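Local atomic coordinates of malonate decarboxylase subunit alpha (Acinetobacter baumannii ATCC 17978, PDB entry 6MPR), a protein that probably acts as the transferase subunit of malonate decarboxylase, exchanging acetyl for malonyl on the enzyme's acyl carrier protein. Residues Met252-Arg255 / Gly256-Lys260; Ala463-Met466 / Ile467-Asp470; Asn417-Glu420 / Thr421-Arg425. All coordinates share one frame; numbering follows the deposited sequence. Where two conformers were deposited one is given.

Contact 1 of 3, residues Met252-Arg255 / Gly256-Lys260; sequences MAIR and GIYEK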
ATOM      1  N   MET A 252     -16.879  22.924 -13.002  1.00 14.83           N
ATOM      2  CA  MET A 252     -16.740  23.276 -11.591  1.00 17.35           C
ATOM      3  C   MET A 252     -15.613  22.497 -10.914  1.00 14.89           C
ATOM      4  O   MET A 252     -14.906  23.049 -10.061  1.00 15.45           O
ATOM      5  CB  MET A 252     -18.072  23.056 -10.879  1.00 16.62           C
ATOM      6  CG  MET A 252     -19.148  24.033 -11.357  1.00 19.16           C
ATOM      7  SD  MET A 252     -20.584  24.071 -10.262  1.00 21.88           S
ATOM      8  CE  MET A 252     -21.379  22.522 -10.681  1.00 17.49           C
ATOM      9  N   ALA A 253     -15.431  21.215 -11.265  1.00 13.57           N
ATOM     10  CA  ALA A 253     -14.292  20.468 -10.745  1.00 12.92           C
ATOM     11  C   ALA A 253     -12.970  21.130 -11.119  1.00 14.71           C
ATOM     12  O   ALA A 253     -12.063  21.233 -10.288  1.00 12.65           O
ATOM     13  CB  ALA A 253     -14.322  19.019 -11.247  1.00 15.18           C
ATOM     14  N   ILE A 254     -12.835  21.574 -12.366  1.00 15.52           N
ATOM     15  CA  ILE A 254     -11.553  22.111 -12.823  1.00 12.95           C
ATOM     16  C   ILE A 254     -11.273  23.455 -12.176  1.00 16.90           C
ATOM     17  O   ILE A 254     -10.171  23.714 -11.679  1.00 15.44           O
ATOM     18  CB  ILE A 254     -11.536  22.221 -14.355  1.00 14.41           C
ATOM     19  CG1 ILE A 254     -11.528  20.821 -14.960  1.00 13.59           C
ATOM     20  CG2 ILE A 254     -10.338  23.067 -14.803  1.00 13.37           C
ATOM     21  CD1 ILE A 254     -11.763  20.758 -16.463  1.00 15.13           C
ATOM     22  N   ARG A 255     -12.264  24.336 -12.193  1.00 17.43           N
ATOM     23  CA  ARG A 255     -12.106  25.682 -11.666  1.00 15.77           C
ATOM     24  C   ARG A 255     -12.151  25.689 -10.140  1.00 20.59           C
ATOM     25  O   ARG A 255     -11.288  26.284  -9.482  1.00 17.24           O
ATOM     26  CB  ARG A 255     -13.205  26.554 -12.263  1.00 21.42           C
ATOM     27  CG  ARG A 255     -13.205  27.995 -11.837  1.00 25.74           C
ATOM     28  CD  ARG A 255     -12.273  28.826 -12.693  1.00 32.55           C
ATOM     29  NE  ARG A 255     -12.394  30.238 -12.359  1.00 42.38           N
ATOM     30  CZ  ARG A 255     -11.471  31.153 -12.632  1.00 51.04           C
ATOM     31  NH1 ARG A 255     -10.345  30.803 -13.241  1.00 41.30           N
ATOM     32  NH2 ARG A 255     -11.673  32.417 -12.287  1.00 57.39           N
ATOM     33  N   GLY A 256     -13.139  25.012  -9.560  1.00 17.68           N
ATOM     34  CA  GLY A 256     -13.369  25.086  -8.134  1.00 14.75           C
ATOM     35  C   GLY A 256     -12.595  24.110  -7.273  1.00 17.77           C
ATOM     36  O   GLY A 256     -12.628  24.244  -6.049  1.00 14.37           O
ATOM     37  N   ILE A 257     -11.925  23.120  -7.869  1.00 13.52           N
ATOM     38  CA  ILE A 257     -11.138  22.159  -7.098  1.00 13.00           C
ATOM     39  C   ILE A 257      -9.705  22.060  -7.620  1.00 12.65           C
ATOM     40  O   ILE A 257      -8.744  22.312  -6.878  1.00 13.04           O
ATOM     41  CB  ILE A 257     -11.808  20.771  -7.092  1.00 12.56           C
ATOM     42  CG1 ILE A 257     -13.283  20.870  -6.648  1.00 14.57           C
ATOM     43  CG2 ILE A 257     -11.040  19.837  -6.148  1.00 17.01           C
ATOM     44  CD1 ILE A 257     -14.005  19.514  -6.563  1.00 15.66           C
ATOM     45  N   TYR A 258      -9.538  21.679  -8.891  1.00 12.38           N
ATOM     46  CA  TYR A 258      -8.190  21.422  -9.404  1.00 12.07           C
ATOM     47  C   TYR A 258      -7.369  22.705  -9.437  1.00 12.53           C
ATOM     48  O   TYR A 258      -6.238  22.750  -8.934  1.00 13.16           O
ATOM     49  CB  TYR A 258      -8.230  20.814 -10.810  1.00 12.08           C
ATOM     50  CG  TYR A 258      -8.848  19.431 -10.938  1.00 13.09           C
ATOM     51  CD1 TYR A 258      -9.340  18.745  -9.831  1.00 14.32           C
ATOM     52  CD2 TYR A 258      -8.929  18.815 -12.184  1.00 11.15           C
ATOM     53  CE1 TYR A 258      -9.906  17.471  -9.978  1.00 10.79           C
ATOM     54  CE2 TYR A 258      -9.476  17.559 -12.327  1.00 12.93           C
ATOM     55  CZ  TYR A 258      -9.964  16.898 -11.229  1.00 11.69           C
ATOM     56  OH  TYR A 258     -10.516  15.660 -11.411  1.00 10.46           O
ATOM     57  N   GLU A 259      -7.929  23.755 -10.033  1.00 13.04           N
ATOM     58  CA  GLU A 259      -7.248  25.044 -10.058  1.00 13.57           C
ATOM     59  C   GLU A 259      -7.113  25.619  -8.649  1.00 13.90           C
ATOM     60  O   GLU A 259      -6.044  26.105  -8.264  1.00 14.10           O
ATOM     61  CB  GLU A 259      -8.008  26.017 -10.956  1.00 14.11           C
ATOM     62  CG  GLU A 259      -7.253  27.331 -11.161  1.00 17.47           C
ATOM     63  CD  GLU A 259      -7.991  28.328 -12.032  1.00 19.52           C
ATOM     64  OE1 GLU A 259      -9.138  28.055 -12.455  1.00 24.94           O
ATOM     65  OE2 GLU A 259      -7.411  29.396 -12.297  1.00 25.89           O
ATOM     66  N   LYS A 260      -8.197  25.568  -7.871  1.00 17.99           N
ATOM     67  CA  LYS A 260      -8.221  26.209  -6.558  1.00 18.46           C
ATOM     68  C   LYS A 260      -7.107  25.693  -5.661  1.00 16.76           C
ATOM     69  O   LYS A 260      -6.461  26.467  -4.944  1.00 14.94           O
ATOM     70  CB  LYS A 260      -9.582  25.979  -5.887  1.00 14.63           C
ATOM     71  CG  LYS A 260      -9.685  26.581  -4.475  1.00 15.41           C
ATOM     72  CD  LYS A 260     -11.062  26.340  -3.864  1.00 16.02           C
ATOM     73  CE  LYS A 260     -11.120  26.860  -2.429  1.00 24.73           C
ATOM     74  NZ  LYS A 260     -11.150  28.348  -2.375  1.00 32.94           N
TER
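Arg255 and Glu259 run alongside each other in the same direction on one turn of helix 244-261. Their salt bridge runs from Arg255 NH1 to Glu259 OE1, 3.1 Å apart. The hydrogen bond in it is weak, with an N-H...O angle of 134°. The guanidinium and carboxylate planes are 61° apart, so the two groups do not meet as a flat two-pronged pair. Arg255 CD also lies 3.2 Å from Glu259 OE1. The arginine chain reaches this place by a bend at chi2 (85°), while the glutamate stays extended. Tyr284 and Leu288 also touch Arg255.

Backbone bonds form the second group. Gly256 N bonds to Met252 O at 2.7 Å, the usual i to i+4 step. Ala253 O then takes two donors: Tyr258 N at 2.9 Å, and Ile257 N in a weak bond at 3.1 Å. Glu259 N follows with Ile254 O at 2.8 Å. The steps to Tyr258 and Glu259 span five residues. They mark a pi-type turn within the alpha-helix, at 256-259, where the coil is locally widened. The carbonyl of Gly256 is taken by Tyr483 OH, and Lys260 makes a cation-pi contact with the same Tyr483.

The third group centres on the Tyr258 ring. Ile254 CG1 lies 4.3 Å from Tyr258 CD2, and the Ala253 carbonyl carbon sits over one face of the ring. The tyrosine side chain touches Ile277 of helix 272-287 and Leu363 and Ile365 of strand 363-366. Its hydroxyl is hydrogen-bonded to His268 NE2. Met252, Ala253 and Ile257 touch strand 474-477 of the mixed sheet.

Contact 2 of 3, residues Ala463-Met466 / Ile467-Asp470; sequences APIM and IYGD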
ATOM      1  N   ALA A 463     -22.127  -1.363   8.329  1.00 17.14           N
ATOM      2  CA  ALA A 463     -22.743  -0.989   7.065  1.00 20.58           C
ATOM      3  C   ALA A 463     -21.655  -0.943   5.997  1.00 18.42           C
ATOM      4  O   ALA A 463     -20.601  -0.351   6.233  1.00 18.72           O
ATOM      5  CB  ALA A 463     -23.424   0.373   7.176  1.00 17.21           C
ATOM      6  N   PRO A 464     -21.837  -1.589   4.841  1.00 14.92           N
ATOM      7  CA  PRO A 464     -20.794  -1.497   3.803  1.00 13.92           C
ATOM      8  C   PRO A 464     -20.738  -0.102   3.191  1.00 13.45           C
ATOM      9  O   PRO A 464     -21.562   0.271   2.346  1.00 16.34           O
ATOM     10  CB  PRO A 464     -21.194  -2.573   2.783  1.00 19.78           C
ATOM     11  CG  PRO A 464     -22.608  -2.865   3.043  1.00 20.11           C
ATOM     12  CD  PRO A 464     -22.866  -2.588   4.507  1.00 17.00           C
ATOM     13  N   ILE A 465     -19.763   0.676   3.652  1.00 15.84           N
ATOM     14  CA  ILE A 465     -19.584   2.082   3.292  0.53 14.06           C
ATOM     15  C   ILE A 465     -18.385   2.183   2.363  1.00 14.16           C
ATOM     16  O   ILE A 465     -17.282   1.766   2.731  1.00 16.04           O
ATOM     17  CB  ILE A 465     -19.355   2.954   4.539  0.53 13.33           C
ATOM     18  CG1 ILE A 465     -20.527   2.848   5.508  0.53 14.94           C
ATOM     19  CG2 ILE A 465     -19.067   4.393   4.142  0.53 13.01           C
ATOM     20  CD1 ILE A 465     -21.852   3.016   4.855  0.53 14.51           C
ATOM     21  N   MET A 466     -18.590   2.753   1.176  1.00 11.68           N
ATOM     22  CA  MET A 466     -17.492   2.931   0.238  1.00 14.58           C
ATOM     23  C   MET A 466     -16.544   4.032   0.710  1.00 15.49           C
ATOM     24  O   MET A 466     -15.329   3.824   0.800  1.00 13.43           O
ATOM     25  CB  MET A 466     -18.063   3.247  -1.147  1.00 12.68           C
ATOM     26  CG  MET A 466     -17.038   3.284  -2.232  1.00 22.58           C
ATOM     27  SD  MET A 466     -17.814   3.436  -3.866  1.00 32.72           S
ATOM     28  CE  MET A 466     -18.518   5.077  -3.719  1.00 40.53           C
ATOM     29  N   ILE A 467     -17.087   5.197   1.065  1.00 11.94           N
ATOM     30  CA  ILE A 467     -16.288   6.343   1.483  1.00 11.17           C
ATOM     31  C   ILE A 467     -16.983   6.972   2.679  1.00 17.64           C
ATOM     32  O   ILE A 467     -18.160   7.347   2.583  1.00 12.10           O
ATOM     33  CB  ILE A 467     -16.128   7.375   0.358  1.00 10.83           C
ATOM     34  CG1 ILE A 467     -15.258   6.813  -0.776  1.00 11.93           C
ATOM     35  CG2 ILE A 467     -15.445   8.636   0.863  1.00 10.95           C
ATOM     36  CD1 ILE A 467     -15.222   7.728  -1.972  1.00 17.20           C
ATOM     37  N   TYR A 468     -16.268   7.086   3.799  1.00 12.11           N
ATOM     38  CA  TYR A 468     -16.840   7.681   4.998  1.00 14.20           C
ATOM     39  C   TYR A 468     -16.905   9.196   4.880  1.00 12.93           C
ATOM     40  O   TYR A 468     -16.045   9.839   4.273  1.00 14.91           O
ATOM     41  CB  TYR A 468     -16.057   7.282   6.255  1.00 13.29           C
ATOM     42  CG  TYR A 468     -16.414   5.870   6.694  1.00 13.56           C
ATOM     43  CD1 TYR A 468     -15.760   4.771   6.156  1.00 15.61           C
ATOM     44  CD2 TYR A 468     -17.425   5.648   7.616  1.00 14.40           C
ATOM     45  CE1 TYR A 468     -16.093   3.480   6.527  1.00 18.03           C
ATOM     46  CE2 TYR A 468     -17.757   4.357   8.008  1.00 14.74           C
ATOM     47  CZ  TYR A 468     -17.084   3.276   7.451  1.00 16.55           C
ATOM     48  OH  TYR A 468     -17.386   1.984   7.800  1.00 16.58           O
ATOM     49  N   GLY A 469     -17.954   9.763   5.476  1.00 13.58           N
ATOM     50  CA  GLY A 469     -18.185  11.192   5.345  1.00 13.74           C
ATOM     51  C   GLY A 469     -17.014  12.027   5.818  1.00 14.32           C
ATOM     52  O   GLY A 469     -16.715  13.077   5.244  1.00 13.58           O
ATOM     53  N   ASP A 470     -16.332  11.575   6.870  1.00 14.16           N
ATOM     54  CA  ASP A 470     -15.206  12.339   7.389  1.00 14.34           C
ATOM     55  C   ASP A 470     -13.988  12.304   6.468  1.00 13.59           C
ATOM     56  O   ASP A 470     -13.063  13.096   6.682  1.00 17.34           O
ATOM     57  CB  ASP A 470     -14.844  11.832   8.787  1.00 15.08           C
ATOM     58  CG  ASP A 470     -14.978  10.309   8.918  1.00 33.50           C
ATOM     59  OD1 ASP A 470     -16.119   9.770   8.889  1.00 27.99           O
ATOM     60  OD2 ASP A 470     -13.929   9.640   9.034  1.00 32.41           O
TER
HETATM   61  O   HOH W   1     -17.724  -0.213   5.947  1.00 20.78           O
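Ile465 sits over one face of the Tyr468 ring, three residues on. Its CG2 is 3.7 Å from the ring centroid and 4° off the normal, a CH-pi contact. The two side chains are set roughly perpendicular. Ile465 CB adds a contact of 3.7 Å with Tyr468 CZ. Ile465 was modelled in two conformers, so this stacking is sure for one of them only. Met466 CG and Ile467 CG1 touch more loosely, at 4.2 Å.

The polar link is a water. It donates to Tyr468 OH at 2.9 Å and accepts from Ile465 N at 3.2 Å. The phenol end is thereby tied back to the backbone that carries the isoleucine. No direct hydrogen bond joins the two segments.

The backbone forms a classic beta bulge, with Met466 and Ile467 both facing Ser377. Met466 and Ile467 also touch Gln432 of strand 429-433. Tyr468 makes a cation-pi contact with Arg425 of the second subunit, whose Arg402 binds the carbonyls of Ile465 and Met466. The loop, buried where its side chains touch, runs from helix 450-458, on which Ala463 and Pro464 pack, to strand 474-477.

Contact 3 of 3, residues Asn417-Glu420 / Thr421-Arg425; sequences NETE and TYLAR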
ATOM      1  N   ASN A 417      -1.974  29.203  15.825  1.00 28.21           N
ATOM      2  CA  ASN A 417      -0.662  29.790  16.065  1.00 26.67           C
ATOM      3  C   ASN A 417       0.415  28.932  15.391  1.00 22.57           C
ATOM      4  O   ASN A 417       0.145  27.839  14.874  1.00 24.74           O
ATOM      5  CB  ASN A 417      -0.408  29.992  17.575  1.00 25.58           C
ATOM      6  CG  ASN A 417      -0.121  28.687  18.356  1.00 33.29           C
ATOM      7  OD1 ASN A 417       0.199  27.640  17.801  1.00 29.31           O
ATOM      8  ND2 ASN A 417      -0.226  28.779  19.671  1.00 38.85           N
ATOM      9  N   GLU A 418       1.651  29.445  15.392  1.00 23.02           N
ATOM     10  CA  GLU A 418       2.727  28.784  14.653  1.00 26.18           C
ATOM     11  C   GLU A 418       2.937  27.356  15.143  1.00 27.00           C
ATOM     12  O   GLU A 418       3.024  26.416  14.344  1.00 26.17           O
ATOM     13  CB  GLU A 418       4.024  29.589  14.776  1.00 29.65           C
ATOM     14  CG  GLU A 418       5.184  28.989  13.991  1.00 31.84           C
ATOM     15  CD  GLU A 418       6.502  29.682  14.271  1.00 41.35           C
ATOM     16  OE1 GLU A 418       7.009  29.576  15.407  1.00 44.59           O
ATOM     17  OE2 GLU A 418       7.031  30.340  13.354  1.00 40.44           O
ATOM     18  N   THR A 419       3.003  27.177  16.462  1.00 27.17           N
ATOM     19  CA  THR A 419       3.237  25.858  17.040  1.00 27.62           C
ATOM     20  C   THR A 419       2.175  24.853  16.600  1.00 25.60           C
ATOM     21  O   THR A 419       2.498  23.757  16.128  1.00 26.95           O
ATOM     22  CB  THR A 419       3.271  25.977  18.565  1.00 28.78           C
ATOM     23  OG1 THR A 419       4.401  26.767  18.949  1.00 28.41           O
ATOM     24  CG2 THR A 419       3.356  24.606  19.221  1.00 29.86           C
ATOM     25  N   GLU A 420       0.897  25.203  16.769  1.00 20.89           N
ATOM     26  CA  GLU A 420      -0.173  24.275  16.427  1.00 20.04           C
ATOM     27  C   GLU A 420      -0.234  24.020  14.926  1.00 18.94           C
ATOM     28  O   GLU A 420      -0.613  22.926  14.497  1.00 19.35           O
ATOM     29  CB  GLU A 420      -1.501  24.817  16.957  1.00 29.08           C
ATOM     30  CG  GLU A 420      -1.508  24.968  18.473  1.00 30.04           C
ATOM     31  CD  GLU A 420      -1.099  23.676  19.187  1.00 34.13           C
ATOM     32  OE1 GLU A 420      -1.690  22.620  18.881  1.00 36.10           O
ATOM     33  OE2 GLU A 420      -0.183  23.710  20.045  1.00 34.48           O
ATOM     34  N   THR A 421       0.157  25.003  14.110  1.00 27.29           N
ATOM     35  CA  THR A 421       0.190  24.784  12.667  1.00 18.14           C
ATOM     36  C   THR A 421       1.258  23.763  12.297  1.00 17.37           C
ATOM     37  O   THR A 421       1.043  22.924  11.413  1.00 18.51           O
ATOM     38  CB  THR A 421       0.420  26.111  11.940  1.00 27.61           C
ATOM     39  OG1 THR A 421      -0.654  27.004  12.248  1.00 31.12           O
ATOM     40  CG2 THR A 421       0.461  25.906  10.436  1.00 27.56           C
ATOM     41  N   TYR A 422       2.403  23.799  12.984  1.00 22.47           N
ATOM     42  CA  TYR A 422       3.451  22.814  12.727  1.00 20.74           C
ATOM     43  C   TYR A 422       3.033  21.418  13.173  1.00 21.92           C
ATOM     44  O   TYR A 422       3.506  20.422  12.607  1.00 19.64           O
ATOM     45  CB  TYR A 422       4.751  23.240  13.416  1.00 17.99           C
ATOM     46  CG  TYR A 422       5.596  24.179  12.588  1.00 24.97           C
ATOM     47  CD1 TYR A 422       6.176  23.754  11.405  1.00 22.15           C
ATOM     48  CD2 TYR A 422       5.826  25.484  12.999  1.00 31.85           C
ATOM     49  CE1 TYR A 422       6.953  24.607  10.643  1.00 25.23           C
ATOM     50  CE2 TYR A 422       6.605  26.347  12.242  1.00 31.39           C
ATOM     51  CZ  TYR A 422       7.160  25.902  11.064  1.00 33.66           C
ATOM     52  OH  TYR A 422       7.940  26.745  10.308  1.00 35.97           O
ATOM     53  N   LEU A 423       2.129  21.317  14.158  1.00 17.10           N
ATOM     54  CA  LEU A 423       1.625  20.024  14.613  1.00 16.68           C
ATOM     55  C   LEU A 423       0.403  19.549  13.836  1.00 21.41           C
ATOM     56  O   LEU A 423      -0.014  18.399  14.011  1.00 26.52           O
ATOM     57  CB  LEU A 423       1.280  20.087  16.115  1.00 17.60           C
ATOM     58  CG  LEU A 423       2.420  20.455  17.064  1.00 20.94           C
ATOM     59  CD1 LEU A 423       1.909  20.714  18.506  1.00 20.54           C
ATOM     60  CD2 LEU A 423       3.473  19.363  17.069  1.00 25.24           C
ATOM     61  N   ALA A 424      -0.189  20.398  13.004  1.00 21.97           N
ATOM     62  CA  ALA A 424      -1.276  19.966  12.150  1.00 20.74           C
ATOM     63  C   ALA A 424      -0.711  19.305  10.895  1.00 19.48           C
ATOM     64  O   ALA A 424       0.475  19.430  10.583  1.00 20.98           O
ATOM     65  CB  ALA A 424      -2.171  21.148  11.784  1.00 19.40           C
ATOM     66  N   ARG A 425      -1.557  18.572  10.188  1.00 20.88           N
ATOM     67  CA  ARG A 425      -1.106  17.925   8.966  1.00 18.51           C
ATOM     68  C   ARG A 425      -2.073  18.194   7.821  1.00 13.74           C
ATOM     69  O   ARG A 425      -3.231  18.588   8.013  1.00 15.06           O
ATOM     70  CB  ARG A 425      -0.920  16.417   9.162  1.00 23.92           C
ATOM     71  CG  ARG A 425      -1.943  15.786  10.075  1.00 23.16           C
ATOM     72  CD  ARG A 425      -1.776  14.296   9.965  1.00 24.02           C
ATOM     73  NE  ARG A 425      -2.491  13.549  10.984  1.00 19.75           N
ATOM     74  CZ  ARG A 425      -2.480  12.222  11.020  1.00 16.67           C
ATOM     75  NH1 ARG A 425      -1.799  11.561  10.095  1.00 12.26           N
ATOM     76  NH2 ARG A 425      -3.130  11.566  11.968  1.00 14.81           N
TER
HETATM   77  O   HOH W   2       7.363  29.072  10.526  1.00 51.31           O
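Tyr422 and Glu418 are one helical turn apart, and their side chains run alongside each other. Tyr422 CB lies near the carbonyl oxygens of Thr419 and Glu418. CG stays close to Glu418 O, and CD2 comes within 3.2 Å of it. CE2 meets the aliphatic part of the glutamate, 3.5 Å from Glu418 CG. Glu418 CG is anti to its backbone N (chi1 -178°) and the chain runs on extended, which carries Glu418 CD to the ring edge, in plane. The carboxylate is turned 60° against the ring. At the tip, Tyr422 OH and Glu418 OE2 share a water, which donates to OE2 at 3.1 Å. Its separation from the hydroxyl is too short to be trusted. Glu418 OE2 also forms a salt bridge with Lys456 of the second subunit.

Helix 418-423 begins with Asn417 as its N-cap. Asn417 OD1 accepts from Glu420 N at 2.7 Å, in a nearly straight bond of 177°. Asn417 O takes two donors from Thr421, namely N at 2.9 Å and OG1, also at 2.9 Å. The hydroxyl comes from above the carbonyl plane. At the other end Leu423 N bonds to Thr419 O, and Ala424 N bonds weakly to Glu420 O. Thr419 OG1 is hydrogen-bonded to Arg448 of the second subunit.

The polar groups thus serve two purposes. Asn417 and Thr421 close the start of a short helix, while Glu418 and Thr419 offer an acidic and a hydroxyl group to the second subunit. Lys456 there probably keeps the Glu418 carboxylate charged.

How the contacts relate
From the N terminus, contact 1 comes first, within helix 244-261 on the mixed sheet. Contact 3 follows at helix 418-423, just before strand 429-433. Contact 2 comes last, in the loop between helix 450-458 and strand 474-477. Each is local, within one unbroken run of chain. None closes a long loop, and none nests in or crosses another. Within one chain, contacts 2 and 3 come no nearer than about 11 Å between nearest atoms. They meet across the dimer, where Arg425 of one subunit forms a salt bridge with Asp470 of the other. Contact 1 touches no other chain and is mostly buried within its own subunit.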